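Local atomic coordinates of lamina-associated polypeptide 2 isoforms alpha/zeta (Mus musculus, PDB entry 2V0X), a protein that probably takes part in organising the nuclear interior with lamin A and chromatin, and dimerises through its C-terminal coiled-coil domain. Residues I50-V63 with R112-H126. The protein carries 2 engineered substitutions. Residues are numbered along the deposited sequence; the frame is centred on the assembly and turned at random.
Sequences IDRQLPSVACRYPV and RSYEAAASALQIAAH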
loop_
_atom_site.group_PDB
_atom_site.type_symbol
_atom_site.label_atom_id
_atom_site.label_comp_id
_atom_site.label_asym_id
_atom_site.label_seq_id
_atom_site.Cartn_x
_atom_site.Cartn_y
_atom_site.Cartn_z
ATOM N N ILE B 50 -9.911 10.813 -8.242
ATOM C CA ILE B 50 -8.995 10.651 -7.107
ATOM C C ILE B 50 -9.553 11.105 -5.764
ATOM O O ILE B 50 -9.064 10.678 -4.721
ATOM C CB ILE B 50 -7.609 11.313 -7.341
ATOM C CG1 ILE B 50 -7.741 12.835 -7.497
ATOM C CG2 ILE B 50 -6.929 10.686 -8.545
ATOM C CD1 ILE B 50 -6.398 13.547 -7.665
ATOM N N ASP B 51 -10.564 11.972 -5.798
ATOM C CA ASP B 51 -11.203 12.479 -4.583
ATOM C C ASP B 51 -12.434 11.605 -4.345
ATOM O O ASP B 51 -13.538 11.940 -4.791
ATOM C CB ASP B 51 -11.622 13.949 -4.777
ATOM C CG ASP B 51 -12.095 14.617 -3.487
ATOM O OD1 ASP B 51 -12.481 15.804 -3.551
ATOM O OD2 ASP B 51 -12.073 13.989 -2.412
ATOM N N ARG B 52 -12.232 10.484 -3.664
ATOM C CA ARG B 52 -13.317 9.546 -3.385
ATOM C C ARG B 52 -13.018 8.671 -2.168
ATOM O O ARG B 52 -11.864 8.421 -1.826
ATOM C CB ARG B 52 -13.596 8.678 -4.628
ATOM C CG ARG B 52 -14.256 7.321 -4.352
ATOM C CD ARG B 52 -14.918 6.715 -5.595
ATOM N NE ARG B 52 -14.153 6.917 -6.828
ATOM C CZ ARG B 52 -12.997 6.324 -7.118
ATOM N NH1 ARG B 52 -12.436 5.470 -6.266
ATOM N NH2 ARG B 52 -12.403 6.581 -8.280
ATOM N N GLN B 53 -14.082 8.259 -1.495
ATOM C CA GLN B 53 -13.994 7.422 -0.309
ATOM C C GLN B 53 -13.401 6.061 -0.670
ATOM O O GLN B 53 -13.673 5.521 -1.740
ATOM C CB GLN B 53 -15.393 7.250 0.280
ATOM C CG GLN B 53 -15.442 6.685 1.669
ATOM C CD GLN B 53 -16.777 6.944 2.326
ATOM O OE1 GLN B 53 -16.858 7.636 3.344
ATOM N NE2 GLN B 53 -17.840 6.433 1.722
ATOM N N LEU B 54 -12.619 5.505 0.243
ATOM C CA LEU B 54 -11.976 4.216 0.030
ATOM C C LEU B 54 -12.871 2.999 0.259
ATOM O O LEU B 54 -13.659 2.977 1.200
ATOM C CB LEU B 54 -10.767 4.106 0.954
ATOM C CG LEU B 54 -9.686 5.167 0.718
ATOM C CD1 LEU B 54 -8.628 5.087 1.791
ATOM C CD2 LEU B 54 -9.092 4.973 -0.647
ATOM N N PRO B 55 -12.779 1.979 -0.613
ATOM C CA PRO B 55 -13.603 0.771 -0.429
ATOM C C PRO B 55 -13.168 0.043 0.847
ATOM O O PRO B 55 -12.000 0.104 1.247
ATOM C CB PRO B 55 -13.290 -0.059 -1.676
ATOM C CG PRO B 55 -11.938 0.399 -2.072
ATOM C CD PRO B 55 -12.022 1.898 -1.873
ATOM N N SER B 56 -14.114 -0.614 1.498
ATOM C CA SER B 56 -13.845 -1.333 2.731
ATOM C C SER B 56 -13.244 -2.719 2.482
ATOM O O SER B 56 -13.500 -3.356 1.459
ATOM C CB SER B 56 -15.151 -1.477 3.530
ATOM O OG SER B 56 -14.951 -2.190 4.736
ATOM N N VAL B 57 -12.426 -3.170 3.426
ATOM C CA VAL B 57 -11.809 -4.494 3.344
ATOM C C VAL B 57 -12.244 -5.303 4.564
ATOM O O VAL B 57 -11.886 -6.464 4.691
ATOM C CB VAL B 57 -10.250 -4.417 3.351
ATOM C CG1 VAL B 57 -9.716 -3.940 2.017
ATOM C CG2 VAL B 57 -9.781 -3.525 4.466
ATOM N N ALA B 58 -13.058 -4.703 5.430
ATOM C CA ALA B 58 -13.492 -5.376 6.649
ATOM C C ALA B 58 -14.194 -6.723 6.447
ATOM O O ALA B 58 -14.005 -7.635 7.243
ATOM C CB ALA B 58 -14.372 -4.420 7.526
ATOM N N CYS B 59 -15.001 -6.864 5.403
ATOM C CA CYS B 59 -15.692 -8.135 5.175
ATOM C C CYS B 59 -14.844 -9.169 4.477
ATOM O O CYS B 59 -14.955 -10.361 4.755
ATOM C CB CYS B 59 -16.969 -7.954 4.345
ATOM S SG CYS B 59 -18.274 -7.131 5.229
ATOM N N ARG B 60 -14.059 -8.716 3.513
ATOM C CA ARG B 60 -13.241 -9.621 2.737
ATOM C C ARG B 60 -11.912 -9.991 3.387
ATOM O O ARG B 60 -11.431 -11.109 3.236
ATOM C CB ARG B 60 -13.048 -9.049 1.325
ATOM C CG ARG B 60 -14.346 -9.066 0.508
ATOM C CD ARG B 60 -14.311 -8.152 -0.715
ATOM N NE ARG B 60 -15.268 -8.587 -1.738
ATOM C CZ ARG B 60 -16.573 -8.311 -1.744
ATOM N NH1 ARG B 60 -17.121 -7.589 -0.781
ATOM N NH2 ARG B 60 -17.340 -8.769 -2.721
ATOM N N TYR B 61 -11.358 -9.079 4.173
ATOM C CA TYR B 61 -10.085 -9.330 4.825
ATOM C C TYR B 61 -10.127 -8.901 6.279
ATOM O O TYR B 61 -9.333 -8.063 6.711
ATOM C CB TYR B 61 -8.994 -8.567 4.073
ATOM C CG TYR B 61 -8.949 -8.948 2.612
ATOM C CD1 TYR B 61 -9.511 -8.129 1.641
ATOM C CD2 TYR B 61 -8.329 -10.132 2.203
ATOM C CE1 TYR B 61 -9.446 -8.466 0.293
ATOM C CE2 TYR B 61 -8.266 -10.476 0.859
ATOM C CZ TYR B 61 -8.818 -9.641 -0.086
ATOM O OH TYR B 61 -8.715 -9.975 -1.419
ATOM N N PRO B 62 -11.008 -9.537 7.072
ATOM C CA PRO B 62 -11.183 -9.241 8.493
ATOM C C PRO B 62 -9.933 -9.506 9.344
ATOM O O PRO B 62 -9.216 -10.492 9.152
ATOM C CB PRO B 62 -12.330 -10.175 8.887
ATOM C CG PRO B 62 -12.055 -11.379 8.037
ATOM C CD PRO B 62 -11.756 -10.755 6.700
ATOM N N VAL B 63 -9.698 -8.623 10.305
ATOM C CA VAL B 63 -8.567 -8.755 11.198
ATOM C C VAL B 63 -9.052 -8.462 12.621
ATOM O O VAL B 63 -10.020 -7.719 12.817
ATOM C CB VAL B 63 -7.413 -7.814 10.783
ATOM C CG1 VAL B 63 -6.330 -7.784 11.856
ATOM C CG2 VAL B 63 -6.797 -8.298 9.461
ATOM N N ARG B 112 -6.504 9.571 4.088
ATOM C CA ARG B 112 -6.885 8.589 3.095
ATOM C C ARG B 112 -5.661 7.782 2.698
ATOM O O ARG B 112 -5.770 6.581 2.542
ATOM C CB ARG B 112 -7.546 9.269 1.895
ATOM C CG ARG B 112 -8.805 9.992 2.341
ATOM C CD ARG B 112 -9.996 9.666 1.508
ATOM N NE ARG B 112 -10.078 10.517 0.345
ATOM C CZ ARG B 112 -11.116 11.296 0.052
ATOM N NH1 ARG B 112 -12.181 11.343 0.844
ATOM N NH2 ARG B 112 -11.087 12.028 -1.046
ATOM N N SER B 113 -4.491 8.423 2.623
ATOM C CA SER B 113 -3.268 7.694 2.297
ATOM C C SER B 113 -3.031 6.631 3.378
ATOM O O SER B 113 -2.722 5.483 3.080
ATOM C CB SER B 113 -2.063 8.634 2.245
ATOM O OG SER B 113 -2.149 9.516 1.130
ATOM N N TYR B 114 -3.199 7.025 4.632
ATOM C CA TYR B 114 -2.981 6.112 5.739
ATOM C C TYR B 114 -3.957 4.949 5.671
ATOM O O TYR B 114 -3.570 3.782 5.796
ATOM C CB TYR B 114 -3.135 6.837 7.081
ATOM C CG TYR B 114 -2.752 6.009 8.292
ATOM C CD1 TYR B 114 -1.560 6.246 8.961
ATOM C CD2 TYR B 114 -3.585 4.993 8.772
ATOM C CE1 TYR B 114 -1.197 5.506 10.078
ATOM C CE2 TYR B 114 -3.224 4.224 9.901
ATOM C CZ TYR B 114 -2.027 4.495 10.545
ATOM O OH TYR B 114 -1.637 3.784 11.654
ATOM N N GLU B 115 -5.221 5.286 5.452
ATOM C CA GLU B 115 -6.280 4.294 5.414
ATOM C C GLU B 115 -6.108 3.306 4.260
ATOM O O GLU B 115 -6.302 2.120 4.443
ATOM C CB GLU B 115 -7.651 4.978 5.343
ATOM C CG GLU B 115 -8.787 4.005 5.574
ATOM C CD GLU B 115 -10.154 4.577 5.286
ATOM O OE1 GLU B 115 -10.312 5.813 5.374
ATOM O OE2 GLU B 115 -11.070 3.785 4.967
ATOM N N ALA B 116 -5.765 3.804 3.075
ATOM C CA ALA B 116 -5.549 2.937 1.917
ATOM C C ALA B 116 -4.404 1.959 2.206
ATOM O O ALA B 116 -4.508 0.764 1.906
ATOM C CB ALA B 116 -5.241 3.776 0.657
ATOM N N ALA B 117 -3.338 2.460 2.832
ATOM C CA ALA B 117 -2.172 1.645 3.198
ATOM C C ALA B 117 -2.511 0.589 4.256
ATOM O O ALA B 117 -2.045 -0.562 4.187
ATOM C CB ALA B 117 -1.059 2.546 3.730
ATOM N N ALA B 118 -3.284 0.999 5.264
ATOM C CA ALA B 118 -3.683 0.097 6.331
ATOM C C ALA B 118 -4.503 -1.062 5.744
ATOM O O ALA B 118 -4.386 -2.217 6.192
ATOM C CB ALA B 118 -4.512 0.853 7.372
ATOM N N SER B 119 -5.360 -0.740 4.780
ATOM C CA SER B 119 -6.191 -1.737 4.116
ATOM C C SER B 119 -5.311 -2.725 3.348
ATOM O O SER B 119 -5.560 -3.920 3.367
ATOM C CB SER B 119 -7.165 -1.057 3.146
ATOM O OG SER B 119 -7.902 -0.065 3.820
ATOM N N ALA B 120 -4.311 -2.209 2.636
ATOM C CA ALA B 120 -3.358 -3.050 1.885
ATOM C C ALA B 120 -2.609 -3.958 2.875
ATOM O O ALA B 120 -2.293 -5.113 2.584
ATOM C CB ALA B 120 -2.385 -2.162 1.127
ATOM N N LEU B 121 -2.395 -3.455 4.085
ATOM C CA LEU B 121 -1.728 -4.217 5.135
ATOM C C LEU B 121 -2.635 -5.384 5.554
ATOM O O LEU B 121 -2.157 -6.514 5.730
ATOM C CB LEU B 121 -1.444 -3.293 6.322
ATOM C CG LEU B 121 -0.582 -3.550 7.558
ATOM C CD1 LEU B 121 -0.864 -4.890 8.180
ATOM C CD2 LEU B 121 0.865 -3.408 7.211
ATOM N N GLN B 122 -3.937 -5.126 5.721
ATOM C CA GLN B 122 -4.863 -6.203 6.101
ATOM C C GLN B 122 -4.877 -7.288 5.044
ATOM O O GLN B 122 -4.963 -8.462 5.354
ATOM C CB GLN B 122 -6.306 -5.699 6.274
ATOM C CG GLN B 122 -6.544 -5.037 7.606
ATOM C CD GLN B 122 -7.966 -4.537 7.735
ATOM O OE1 GLN B 122 -8.927 -5.311 7.654
ATOM N NE2 GLN B 122 -8.108 -3.243 7.917
ATOM N N ILE B 123 -4.891 -6.877 3.790
ATOM C CA ILE B 123 -4.885 -7.818 2.685
ATOM C C ILE B 123 -3.563 -8.605 2.724
ATOM O O ILE B 123 -3.567 -9.833 2.659
ATOM C CB ILE B 123 -5.001 -7.071 1.326
ATOM C CG1 ILE B 123 -6.349 -6.354 1.240
ATOM C CG2 ILE B 123 -4.869 -8.067 0.156
ATOM C CD1 ILE B 123 -6.480 -5.392 0.024
ATOM N N ALA B 124 -2.439 -7.902 2.869
ATOM C CA ALA B 124 -1.129 -8.571 2.901
ATOM C C ALA B 124 -1.053 -9.607 3.997
ATOM O O ALA B 124 -0.471 -10.683 3.795
ATOM C CB ALA B 124 0.022 -7.565 3.045
ATOM N N ALA B 125 -1.599 -9.264 5.168
ATOM C CA ALA B 125 -1.626 -10.173 6.314
ATOM C C ALA B 125 -2.333 -11.470 5.925
ATOM O O ALA B 125 -1.879 -12.563 6.262
ATOM C CB ALA B 125 -2.350 -9.517 7.514
ATOM N N HIS B 126 -3.457 -11.345 5.232
ATOM C CA HIS B 126 -4.193 -12.528 4.799
ATOM C C HIS B 126 -3.382 -13.288 3.765
ATOM O O HIS B 126 -3.334 -14.510 3.788
ATOM C CB HIS B 126 -5.568 -12.150 4.244
ATOM C CG HIS B 126 -6.590 -11.940 5.309
ATOM N ND1 HIS B 126 -7.502 -12.914 5.667
ATOM C CD2 HIS B 126 -6.799 -10.903 6.154
ATOM C CE1 HIS B 126 -8.221 -12.488 6.691
ATOM N NE2 HIS B 126 -7.815 -11.271 7.004
HETATM O O HOH W 1 -8.577 11.134 -2.125
HETATM O O HOH W 2 -11.943 6.647 3.241
HETATM O O HOH W 3 -10.381 0.511 3.430
#
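Leu54, Val57 and Tyr61 bring the non-regular segment 50-63 down onto helical residues 112-126, their CA atoms lying nearest those of Ala116, Ser119 and Ile123, so that the loop runs along the helix in the same direction. Near Asp51, at the beginning of the loop segment, Arg112 reaches across to it. Its chain is bent at chi2 and chi3, which turns the guanidinium under the backbone: Arg52 O sits 3.4 Å above the centre of one face, while Arg112 NH2 makes a salt bridge to Asp51 OD2 at 2.6 Å, in the guanidinium plane and on the anti lone pair of that oxygen. A water accepting from Arg112 NH2 and donating to Ile50 O adds a second link. Leu54 CD1 presses into the backbone between Arg112 and Ala116, 3.8 Å from Ala116 CB; the small alanine lets the branch come this close. Ser119, also small, leaves room for Val57 and returns its hydroxyl to Glu115 O, while a water donates to both Ser119 OG and Pro55 O. Further on, Ile123 CG1 lies over a face of the Tyr61 ring, a CH-pi contact 3.9 Å from the centroid. With CG anti to its carbonyl carbon (chi1 -57°), Tyr61 turns an edge toward the face of His126, planes 70° apart, and its hydroxyl bonds Asp175 of helix 152-196. The imidazole suits this place because it offers both a face and a donor: His126 NE2 gives a hydrogen bond to Pro62 O at 2.7 Å, in the ring plane but from above the carbonyl plane. His126 also stacks on Phe33 of the second subunit. A loop, extended at first and then coiled into a turn at 57-61, is thus strapped along one of the two long antiparallel helices of the LAP2alpha dimerization domain, beside its coiled-coil dimer interface.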